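Local atomic coordinates of putidaredoxin reductase (Pseudomonas putida, PDB entry 1Q1R), a protein that probably passes electrons from NADH through its bound FAD to the iron-sulfur protein putidaredoxin, which supplies the cytochrome P450cam monooxygenase. Residues P46-S49 with K50-A54; R134-E137 with D138-I142. All blocks are in the same frame, centred on the assembly; numbering follows the deposited sequence.

Contact 1 of 2, residues P46-S49 with K50-A54; sequences PPLS and KAYLA. With FAD (flavin-adenine dinucleotide), chain C.
Pro46 opens a short 3-10 turn and offers its carbonyl to the ammonium of Lys50, whose NZ donates to Pro46 O over 3.0 Å, tilted about 30° from the carbonyl plane. Its ring, which needs no polar partner, lies over the flavin face, with CG 3.7 Å from FAD C4X. Pro47, whose ring holds phi near the value the turn needs (-64°), turns its carbonyl to the following residues: Lys50 N comes from one face of the carbonyl plane and Tyr52 N from the other, each 3.0 Å from Pro47 O, and Leu53 N adds a weak bond. Leu48 runs alongside Tyr52, its CD2 3.8 Å from ring atom CD2, while its CB approaches the flavin methyl C7M. The carbonyl oxygen of Leu48, buried without a polar partner, faces CB of Leu53. Ser49, small enough to sit against the flavin, brings OG within 3.5 Å of FAD C6 and hydrogen-bonds Glu163, which also forms a salt bridge with Lys50. The lysine chain runs extended past the Pro46 carbonyl and bends only at its last torsion (chi4 63°), which delivers NZ to FAD O4 at 2.8 Å, with a weaker bond to N5. A positive charge here would probably polarise the pyrimidine end of the isoalloxazine and steady a reduced flavin. Such a lysine beside flavin O4 and N5, paired with a glutamate, recalls the FAD site of the glutathione reductase fold.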
ATOM      1  N   PRO A  46      -2.910   2.603  -7.264  1.00 17.25           N
ATOM      2  CA  PRO A  46      -1.606   3.143  -7.675  1.00 16.88           C
ATOM      3  C   PRO A  46      -1.608   4.338  -8.627  1.00 16.14           C
ATOM      4  O   PRO A  46      -0.817   5.262  -8.461  1.00 15.93           O
ATOM      5  CB  PRO A  46      -0.897   1.925  -8.264  1.00 17.92           C
ATOM      6  CG  PRO A  46      -1.415   0.814  -7.389  1.00 18.51           C
ATOM      7  CD  PRO A  46      -2.900   1.128  -7.309  1.00 16.87           C
ATOM      8  N   PRO A  47      -2.498   4.344  -9.634  1.00 16.68           N
ATOM      9  CA  PRO A  47      -2.524   5.474 -10.569  1.00 16.21           C
ATOM     10  C   PRO A  47      -2.897   6.801  -9.905  1.00 16.93           C
ATOM     11  O   PRO A  47      -2.597   7.865 -10.442  1.00 17.22           O
ATOM     12  CB  PRO A  47      -3.573   5.053 -11.601  1.00 16.64           C
ATOM     13  CG  PRO A  47      -3.515   3.551 -11.575  1.00 16.55           C
ATOM     14  CD  PRO A  47      -3.402   3.267 -10.088  1.00 16.09           C
ATOM     15  N   LEU A  48      -3.540   6.733  -8.740  1.00 16.66           N
ATOM     16  CA  LEU A  48      -3.983   7.936  -8.034  1.00 17.63           C
ATOM     17  C   LEU A  48      -2.888   8.870  -7.517  1.00 17.55           C
ATOM     18  O   LEU A  48      -3.181   9.999  -7.118  1.00 18.28           O
ATOM     19  CB  LEU A  48      -4.937   7.564  -6.892  1.00 17.90           C
ATOM     20  CG  LEU A  48      -6.167   6.741  -7.295  1.00 20.60           C
ATOM     21  CD1 LEU A  48      -7.114   6.641  -6.116  1.00 21.22           C
ATOM     22  CD2 LEU A  48      -6.869   7.373  -8.483  1.00 21.48           C
ATOM     23  N   SER A  49      -1.641   8.407  -7.488  1.00 17.24           N
ATOM     24  CA  SER A  49      -0.531   9.270  -7.080  1.00 18.56           C
ATOM     25  C   SER A  49       0.474   9.271  -8.232  1.00 18.50           C
ATOM     26  O   SER A  49       1.597   9.763  -8.100  1.00 20.11           O
ATOM     27  CB  SER A  49       0.136   8.768  -5.795  1.00 17.86           C
ATOM     28  OG  SER A  49       0.576   7.429  -5.922  1.00 19.70           O
ATOM     29  N   LYS A  50       0.042   8.729  -9.369  1.00 17.04           N
ATOM     30  CA  LYS A  50       0.879   8.631 -10.558  1.00 17.58           C
ATOM     31  C   LYS A  50       0.232   9.231 -11.819  1.00 17.83           C
ATOM     32  O   LYS A  50      -0.083  10.423 -11.845  1.00 18.07           O
ATOM     33  CB  LYS A  50       1.265   7.159 -10.786  1.00 17.06           C
ATOM     34  CG  LYS A  50       1.947   6.527  -9.564  1.00 17.77           C
ATOM     35  CD  LYS A  50       2.215   5.035  -9.758  1.00 18.78           C
ATOM     36  CE  LYS A  50       2.817   4.417  -8.506  1.00 18.72           C
ATOM     37  NZ  LYS A  50       1.897   4.491  -7.330  1.00 18.69           N
ATOM     38  N   ALA A  51       0.024   8.413 -12.849  1.00 17.25           N
ATOM     39  CA  ALA A  51      -0.540   8.887 -14.116  1.00 17.84           C
ATOM     40  C   ALA A  51      -1.942   9.505 -14.049  1.00 17.60           C
ATOM     41  O   ALA A  51      -2.240  10.444 -14.796  1.00 17.82           O
ATOM     42  CB  ALA A  51      -0.520   7.751 -15.161  1.00 16.13           C
ATOM     43  N   TYR A  52      -2.810   8.984 -13.186  1.00 17.01           N
ATOM     44  CA  TYR A  52      -4.146   9.556 -13.095  1.00 16.96           C
ATOM     45  C   TYR A  52      -4.052  10.919 -12.407  1.00 16.59           C
ATOM     46  O   TYR A  52      -4.675  11.888 -12.845  1.00 16.03           O
ATOM     47  CB  TYR A  52      -5.099   8.649 -12.318  1.00 16.66           C
ATOM     48  CG  TYR A  52      -6.547   9.056 -12.511  1.00 18.47           C
ATOM     49  CD1 TYR A  52      -7.170   8.900 -13.753  1.00 18.74           C
ATOM     50  CD2 TYR A  52      -7.276   9.639 -11.481  1.00 17.71           C
ATOM     51  CE1 TYR A  52      -8.487   9.320 -13.964  1.00 19.21           C
ATOM     52  CE2 TYR A  52      -8.603  10.062 -11.683  1.00 19.87           C
ATOM     53  CZ  TYR A  52      -9.195   9.896 -12.927  1.00 19.40           C
ATOM     54  OH  TYR A  52     -10.494  10.298 -13.139  1.00 19.74           O
ATOM     55  N   LEU A  53      -3.269  10.995 -11.335  1.00 16.26           N
ATOM     56  CA  LEU A  53      -3.098  12.261 -10.631  1.00 17.46           C
ATOM     57  C   LEU A  53      -2.477  13.264 -11.599  1.00 18.58           C
ATOM     58  O   LEU A  53      -2.707  14.467 -11.488  1.00 18.95           O
ATOM     59  CB  LEU A  53      -2.199  12.090  -9.401  1.00 17.81           C
ATOM     60  CG  LEU A  53      -2.073  13.319  -8.493  1.00 18.84           C
ATOM     61  CD1 LEU A  53      -3.439  13.659  -7.899  1.00 19.35           C
ATOM     62  CD2 LEU A  53      -1.075  13.044  -7.376  1.00 17.94           C
ATOM     63  N   ALA A  54      -1.699  12.769 -12.558  1.00 18.77           N
ATOM     64  CA  ALA A  54      -1.074  13.646 -13.545  1.00 19.59           C
ATOM     65  C   ALA A  54      -2.071  14.043 -14.647  1.00 20.48           C
ATOM     66  O   ALA A  54      -1.751  14.873 -15.506  1.00 19.45           O
ATOM     67  CB  ALA A  54       0.144  12.956 -14.173  1.00 20.62           C
TER
HETATM   68  PA  FAD C 749      -8.819  -0.797   0.317  1.00 22.85           P
HETATM   69  O1A FAD C 749      -8.815   0.217   1.399  1.00 21.51           O
HETATM   70  O2A FAD C 749      -8.355  -0.395  -1.031  1.00 23.56           O
HETATM   71  O5B FAD C 749     -10.290  -1.412   0.169  1.00 22.88           O
HETATM   72  C5B FAD C 749     -11.128  -1.651   1.306  1.00 24.60           C
HETATM   73  C4B FAD C 749     -12.554  -1.173   0.980  1.00 25.32           C
HETATM   74  O4B FAD C 749     -13.506  -1.745   1.946  1.00 24.74           O
HETATM   75  C3B FAD C 749     -12.670   0.352   1.128  1.00 25.39           C
HETATM   76  O3B FAD C 749     -13.545   0.859   0.111  1.00 25.67           O
HETATM   77  C2B FAD C 749     -13.324   0.516   2.478  1.00 25.76           C
HETATM   78  O2B FAD C 749     -14.056   1.744   2.531  1.00 26.90           O
HETATM   79  C1B FAD C 749     -14.285  -0.656   2.489  1.00 25.83           C
HETATM   80  N9A FAD C 749     -14.851  -0.969   3.829  1.00 27.11           N
HETATM   81  C8A FAD C 749     -14.190  -0.994   5.001  1.00 27.77           C
HETATM   82  N7A FAD C 749     -15.052  -1.295   5.981  1.00 28.81           N
HETATM   83  C5A FAD C 749     -16.252  -1.461   5.431  1.00 28.55           C
HETATM   84  C6A FAD C 749     -17.513  -1.774   5.942  1.00 29.91           C
HETATM   85  N6A FAD C 749     -17.682  -1.960   7.249  1.00 29.37           N
HETATM   86  N1A FAD C 749     -18.567  -1.876   5.094  1.00 29.68           N
HETATM   87  C2A FAD C 749     -18.414  -1.680   3.777  1.00 29.78           C
HETATM   88  N3A FAD C 749     -17.211  -1.375   3.268  1.00 27.80           N
HETATM   89  C4A FAD C 749     -16.125  -1.261   4.070  1.00 27.75           C
HETATM   90  N1  FAD C 749       0.663  -0.498  -3.654  1.00 21.11           N
HETATM   91  C2  FAD C 749       1.703  -0.983  -4.458  1.00 21.86           C
HETATM   92  O2  FAD C 749       2.052  -2.158  -4.368  1.00 25.16           O
HETATM   93  N3  FAD C 749       2.329  -0.118  -5.373  1.00 19.74           N
HETATM   94  C4  FAD C 749       1.907   1.228  -5.482  1.00 20.01           C
HETATM   95  O4  FAD C 749       2.434   1.960  -6.318  1.00 19.62           O
HETATM   96  C4X FAD C 749       0.866   1.711  -4.672  1.00 19.58           C
HETATM   97  N5  FAD C 749       0.416   2.992  -4.805  1.00 18.41           N
HETATM   98  C5X FAD C 749      -0.641   3.472  -4.086  1.00 18.89           C
HETATM   99  C6  FAD C 749      -1.092   4.795  -4.277  1.00 17.76           C
HETATM  100  C7  FAD C 749      -2.201   5.284  -3.550  1.00 17.37           C
HETATM  101  C7M FAD C 749      -2.651   6.743  -3.752  1.00 17.13           C
HETATM  102  C8  FAD C 749      -2.870   4.437  -2.630  1.00 16.67           C
HETATM  103  C8M FAD C 749      -4.096   4.923  -1.841  1.00 16.73           C
HETATM  104  C9  FAD C 749      -2.418   3.119  -2.440  1.00 17.47           C
HETATM  105  C9A FAD C 749      -1.306   2.633  -3.162  1.00 17.80           C
HETATM  106  N10 FAD C 749      -0.846   1.299  -2.994  1.00 20.28           N
HETATM  107  C10 FAD C 749       0.245   0.839  -3.762  1.00 19.12           C
HETATM  108  C1' FAD C 749      -1.500   0.389  -2.005  1.00 20.18           C
HETATM  109  C2' FAD C 749      -2.437  -0.594  -2.712  1.00 20.72           C
HETATM  110  O2' FAD C 749      -3.281   0.130  -3.613  1.00 21.17           O
HETATM  111  C3' FAD C 749      -3.294  -1.369  -1.694  1.00 20.70           C
HETATM  112  O3' FAD C 749      -2.430  -2.001  -0.740  1.00 21.65           O
HETATM  113  C4' FAD C 749      -4.148  -2.430  -2.400  1.00 21.09           C
HETATM  114  O4' FAD C 749      -5.002  -1.798  -3.356  1.00 21.15           O
HETATM  115  C5' FAD C 749      -5.017  -3.229  -1.413  1.00 21.79           C
HETATM  116  O5' FAD C 749      -6.089  -2.441  -0.868  1.00 20.68           O
HETATM  117  P   FAD C 749      -7.270  -3.193  -0.060  1.00 20.36           P
HETATM  118  O1P FAD C 749      -8.260  -3.684  -1.041  1.00 18.93           O
HETATM  119  O2P FAD C 749      -6.640  -4.181   0.844  1.00 20.08           O
HETATM  120  O3P FAD C 749      -7.915  -2.027   0.868  1.00 22.24           O

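Contact 2 of 2, residues R134-E137 with D138-I142; sequences RTLE and DAECI. With FAD (flavin-adenine dinucleotide), chain C.
The backbone from Arg134 to Ile142 enters a helix, with Ala139 N, Glu140 N and Cys141 N bonded to the carbonyls four residues earlier. Thr135 is the N-cap: its OG1, held between its own backbone N and carbonyl carbon (chi1 70°), accepts from Asp138 N at 2.9 Å. Asp138 answers with OD2, which takes Thr135 N at 3.0 Å in a nearly straight bond (173°), approached from above the carboxylate plane. This reciprocal pair is a capping box, for which a hydroxyl and a short carboxylate suit well. The same OD2 also receives Arg134 N at 3.0 Å, on its anti side, while OD1 takes a water shared with Thr135 OG1 and forms a salt bridge with Arg131, which also pairs with Glu137. Replacing Asp138 by an alanine would probably leave the amides of Arg134 and Thr135 without this acceptor and Arg131 with one carboxylate fewer. Leu136 lays CD1 3.9 Å from Glu140 OE2, which is hydrogen-bonded to Tyr52 OH. Just before the cap, Arg134 sends its guanidinium to the FAD pyrophosphate: NH2, also paired with Asp284, donates to O1A at 3.0 Å, near the guanidinium plane, NE adds a weak bond, and NH1 lies 3.6 Å from flavin methyl C8M. The Asp138 carboxylate is likely to interact favourably with the helix dipole, while the arginine probably offsets the phosphate's charge.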
ATOM      1  N   ARG A 134      -6.639   8.763  -0.740  1.00 21.21           N
ATOM      2  CA  ARG A 134      -6.955   7.343  -0.663  1.00 22.97           C
ATOM      3  C   ARG A 134      -8.089   6.982  -1.627  1.00 21.29           C
ATOM      4  O   ARG A 134      -8.069   5.918  -2.238  1.00 21.59           O
ATOM      5  CB  ARG A 134      -7.345   6.971   0.777  1.00 25.04           C
ATOM      6  CG  ARG A 134      -6.791   5.624   1.295  1.00 28.96           C
ATOM      7  CD  ARG A 134      -7.268   4.452   0.470  1.00 31.36           C
ATOM      8  NE  ARG A 134      -7.147   3.152   1.146  1.00 32.74           N
ATOM      9  CZ  ARG A 134      -6.005   2.517   1.413  1.00 31.62           C
ATOM     10  NH1 ARG A 134      -4.835   3.047   1.084  1.00 31.21           N
ATOM     11  NH2 ARG A 134      -6.042   1.314   1.969  1.00 31.99           N
ATOM     12  N   THR A 135      -9.068   7.871  -1.778  1.00 19.95           N
ATOM     13  CA  THR A 135     -10.205   7.597  -2.655  1.00 19.46           C
ATOM     14  C   THR A 135     -10.108   8.291  -4.007  1.00 18.74           C
ATOM     15  O   THR A 135      -9.314   9.211  -4.197  1.00 19.18           O
ATOM     16  CB  THR A 135     -11.531   8.043  -2.018  1.00 20.45           C
ATOM     17  OG1 THR A 135     -11.572   9.479  -1.970  1.00 19.54           O
ATOM     18  CG2 THR A 135     -11.661   7.483  -0.603  1.00 20.14           C
ATOM     19  N   LEU A 136     -10.929   7.843  -4.950  1.00 18.62           N
ATOM     20  CA  LEU A 136     -10.940   8.443  -6.275  1.00 17.96           C
ATOM     21  C   LEU A 136     -11.353   9.906  -6.110  1.00 18.51           C
ATOM     22  O   LEU A 136     -10.822  10.788  -6.781  1.00 17.87           O
ATOM     23  CB  LEU A 136     -11.931   7.714  -7.183  1.00 17.12           C
ATOM     24  CG  LEU A 136     -12.090   8.260  -8.605  1.00 17.21           C
ATOM     25  CD1 LEU A 136     -10.740   8.278  -9.311  1.00 17.94           C
ATOM     26  CD2 LEU A 136     -13.092   7.394  -9.373  1.00 17.13           C
ATOM     27  N   GLU A 137     -12.293  10.151  -5.201  1.00 18.37           N
ATOM     28  CA  GLU A 137     -12.763  11.504  -4.944  1.00 20.59           C
ATOM     29  C   GLU A 137     -11.586  12.360  -4.478  1.00 19.66           C
ATOM     30  O   GLU A 137     -11.408  13.482  -4.958  1.00 18.39           O
ATOM     31  CB  GLU A 137     -13.879  11.503  -3.888  1.00 23.48           C
ATOM     32  CG  GLU A 137     -14.396  12.895  -3.553  1.00 29.89           C
ATOM     33  CD  GLU A 137     -15.441  12.891  -2.447  1.00 34.57           C
ATOM     34  OE1 GLU A 137     -16.462  12.186  -2.589  1.00 37.93           O
ATOM     35  OE2 GLU A 137     -15.244  13.599  -1.437  1.00 37.81           O
ATOM     36  N   ASP A 138     -10.777  11.827  -3.557  1.00 18.39           N
ATOM     37  CA  ASP A 138      -9.602  12.548  -3.065  1.00 18.06           C
ATOM     38  C   ASP A 138      -8.687  12.916  -4.227  1.00 17.40           C
ATOM     39  O   ASP A 138      -8.243  14.055  -4.350  1.00 15.99           O
ATOM     40  CB  ASP A 138      -8.751  11.697  -2.104  1.00 18.30           C
ATOM     41  CG  ASP A 138      -9.423  11.430  -0.773  1.00 20.03           C
ATOM     42  OD1 ASP A 138     -10.219  12.271  -0.302  1.00 20.90           O
ATOM     43  OD2 ASP A 138      -9.122  10.374  -0.185  1.00 20.12           O
ATOM     44  N   ALA A 139      -8.381  11.921  -5.053  1.00 16.11           N
ATOM     45  CA  ALA A 139      -7.482  12.107  -6.184  1.00 17.17           C
ATOM     46  C   ALA A 139      -7.957  13.168  -7.167  1.00 16.67           C
ATOM     47  O   ALA A 139      -7.173  14.000  -7.604  1.00 14.71           O
ATOM     48  CB  ALA A 139      -7.262  10.768  -6.916  1.00 16.92           C
ATOM     49  N   GLU A 140      -9.239  13.143  -7.515  1.00 17.36           N
ATOM     50  CA  GLU A 140      -9.766  14.117  -8.464  1.00 17.58           C
ATOM     51  C   GLU A 140      -9.815  15.527  -7.868  1.00 17.81           C
ATOM     52  O   GLU A 140      -9.532  16.509  -8.561  1.00 17.65           O
ATOM     53  CB  GLU A 140     -11.135  13.646  -8.978  1.00 18.14           C
ATOM     54  CG  GLU A 140     -11.021  12.257  -9.629  1.00 19.87           C
ATOM     55  CD  GLU A 140     -12.260  11.802 -10.395  1.00 21.98           C
ATOM     56  OE1 GLU A 140     -13.386  11.975  -9.899  1.00 21.48           O
ATOM     57  OE2 GLU A 140     -12.095  11.248 -11.498  1.00 24.20           O
ATOM     58  N   CYS A 141     -10.146  15.627  -6.581  1.00 17.73           N
ATOM     59  CA  CYS A 141     -10.187  16.926  -5.901  1.00 17.86           C
ATOM     60  C   CYS A 141      -8.779  17.527  -5.903  1.00 17.90           C
ATOM     61  O   CYS A 141      -8.588  18.717  -6.157  1.00 17.15           O
ATOM     62  CB  CYS A 141     -10.673  16.754  -4.457  1.00 19.84           C
ATOM     63  SG  CYS A 141     -10.570  18.255  -3.424  1.00 25.48           S
ATOM     64  N   ILE A 142      -7.785  16.693  -5.616  1.00 17.60           N
ATOM     65  CA  ILE A 142      -6.406  17.154  -5.613  1.00 17.12           C
ATOM     66  C   ILE A 142      -5.944  17.515  -7.031  1.00 17.40           C
ATOM     67  O   ILE A 142      -5.396  18.598  -7.263  1.00 16.05           O
ATOM     68  CB  ILE A 142      -5.456  16.075  -5.034  1.00 17.50           C
ATOM     69  CG1 ILE A 142      -5.643  15.970  -3.516  1.00 17.94           C
ATOM     70  CG2 ILE A 142      -3.998  16.418  -5.379  1.00 17.90           C
ATOM     71  CD1 ILE A 142      -5.084  14.687  -2.917  1.00 18.53           C
TER
HETATM   72  PA  FAD C 749      -8.819  -0.797   0.317  1.00 22.85           P
HETATM   73  O1A FAD C 749      -8.815   0.217   1.399  1.00 21.51           O
HETATM   74  O2A FAD C 749      -8.355  -0.395  -1.031  1.00 23.56           O
HETATM   75  O5B FAD C 749     -10.290  -1.412   0.169  1.00 22.88           O
HETATM   76  C5B FAD C 749     -11.128  -1.651   1.306  1.00 24.60           C
HETATM   77  C4B FAD C 749     -12.554  -1.173   0.980  1.00 25.32           C
HETATM   78  O4B FAD C 749     -13.506  -1.745   1.946  1.00 24.74           O
HETATM   79  C3B FAD C 749     -12.670   0.352   1.128  1.00 25.39           C
HETATM   80  O3B FAD C 749     -13.545   0.859   0.111  1.00 25.67           O
HETATM   81  C2B FAD C 749     -13.324   0.516   2.478  1.00 25.76           C
HETATM   82  O2B FAD C 749     -14.056   1.744   2.531  1.00 26.90           O
HETATM   83  C1B FAD C 749     -14.285  -0.656   2.489  1.00 25.83           C
HETATM   84  N9A FAD C 749     -14.851  -0.969   3.829  1.00 27.11           N
HETATM   85  C8A FAD C 749     -14.190  -0.994   5.001  1.00 27.77           C
HETATM   86  N7A FAD C 749     -15.052  -1.295   5.981  1.00 28.81           N
HETATM   87  C5A FAD C 749     -16.252  -1.461   5.431  1.00 28.55           C
HETATM   88  C6A FAD C 749     -17.513  -1.774   5.942  1.00 29.91           C
HETATM   89  N6A FAD C 749     -17.682  -1.960   7.249  1.00 29.37           N
HETATM   90  N1A FAD C 749     -18.567  -1.876   5.094  1.00 29.68           N
HETATM   91  C2A FAD C 749     -18.414  -1.680   3.777  1.00 29.78           C
HETATM   92  N3A FAD C 749     -17.211  -1.375   3.268  1.00 27.80           N
HETATM   93  C4A FAD C 749     -16.125  -1.261   4.070  1.00 27.75           C
HETATM   94  N1  FAD C 749       0.663  -0.498  -3.654  1.00 21.11           N
HETATM   95  C2  FAD C 749       1.703  -0.983  -4.458  1.00 21.86           C
HETATM   96  O2  FAD C 749       2.052  -2.158  -4.368  1.00 25.16           O
HETATM   97  N3  FAD C 749       2.329  -0.118  -5.373  1.00 19.74           N
HETATM   98  C4  FAD C 749       1.907   1.228  -5.482  1.00 20.01           C
HETATM   99  O4  FAD C 749       2.434   1.960  -6.318  1.00 19.62           O
HETATM  100  C4X FAD C 749       0.866   1.711  -4.672  1.00 19.58           C
HETATM  101  N5  FAD C 749       0.416   2.992  -4.805  1.00 18.41           N
HETATM  102  C5X FAD C 749      -0.641   3.472  -4.086  1.00 18.89           C
HETATM  103  C6  FAD C 749      -1.092   4.795  -4.277  1.00 17.76           C
HETATM  104  C7  FAD C 749      -2.201   5.284  -3.550  1.00 17.37           C
HETATM  105  C7M FAD C 749      -2.651   6.743  -3.752  1.00 17.13           C
HETATM  106  C8  FAD C 749      -2.870   4.437  -2.630  1.00 16.67           C
HETATM  107  C8M FAD C 749      -4.096   4.923  -1.841  1.00 16.73           C
HETATM  108  C9  FAD C 749      -2.418   3.119  -2.440  1.00 17.47           C
HETATM  109  C9A FAD C 749      -1.306   2.633  -3.162  1.00 17.80           C
HETATM  110  N10 FAD C 749      -0.846   1.299  -2.994  1.00 20.28           N
HETATM  111  C10 FAD C 749       0.245   0.839  -3.762  1.00 19.12           C
HETATM  112  C1' FAD C 749      -1.500   0.389  -2.005  1.00 20.18           C
HETATM  113  C2' FAD C 749      -2.437  -0.594  -2.712  1.00 20.72           C
HETATM  114  O2' FAD C 749      -3.281   0.130  -3.613  1.00 21.17           O
HETATM  115  C3' FAD C 749      -3.294  -1.369  -1.694  1.00 20.70           C
HETATM  116  O3' FAD C 749      -2.430  -2.001  -0.740  1.00 21.65           O
HETATM  117  C4' FAD C 749      -4.148  -2.430  -2.400  1.00 21.09           C
HETATM  118  O4' FAD C 749      -5.002  -1.798  -3.356  1.00 21.15           O
HETATM  119  C5' FAD C 749      -5.017  -3.229  -1.413  1.00 21.79           C
HETATM  120  O5' FAD C 749      -6.089  -2.441  -0.868  1.00 20.68           O
HETATM  121  P   FAD C 749      -7.270  -3.193  -0.060  1.00 20.36           P
HETATM  122  O1P FAD C 749      -8.260  -3.684  -1.041  1.00 18.93           O
HETATM  123  O2P FAD C 749      -6.640  -4.181   0.844  1.00 20.08           O
HETATM  124  O3P FAD C 749      -7.915  -2.027   0.868  1.00 22.24           O
HETATM  125  O   HOH W   1     -12.945  11.055  -0.146  1.00 40.87           O

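In the fold
Both contacts are local turns that carry FAD-pocket residues: residues 46-54 make their polar bonds to the isoalloxazine, Arg134 to the pyrophosphate, though its side chain also touches the flavin methyl C8M. Contact 1, in a loop between strand 31-35 and helix 67-72, is largely buried; apolar prolines and leucines pack the turn, and one lysine, its charge met by Glu163, reaches the flavin. Contact 2, at the start of helix 136-144, is only partly buried, with Thr135 and Glu137 exposed but Asp138 buried, and relies on capping bonds, water and salt bridges. The two join directly: Tyr52 OH lies 2.5 Å from Glu140 OE2, a probable hydrogen bond, and Leu48 CD2 packs on Ala139 CB.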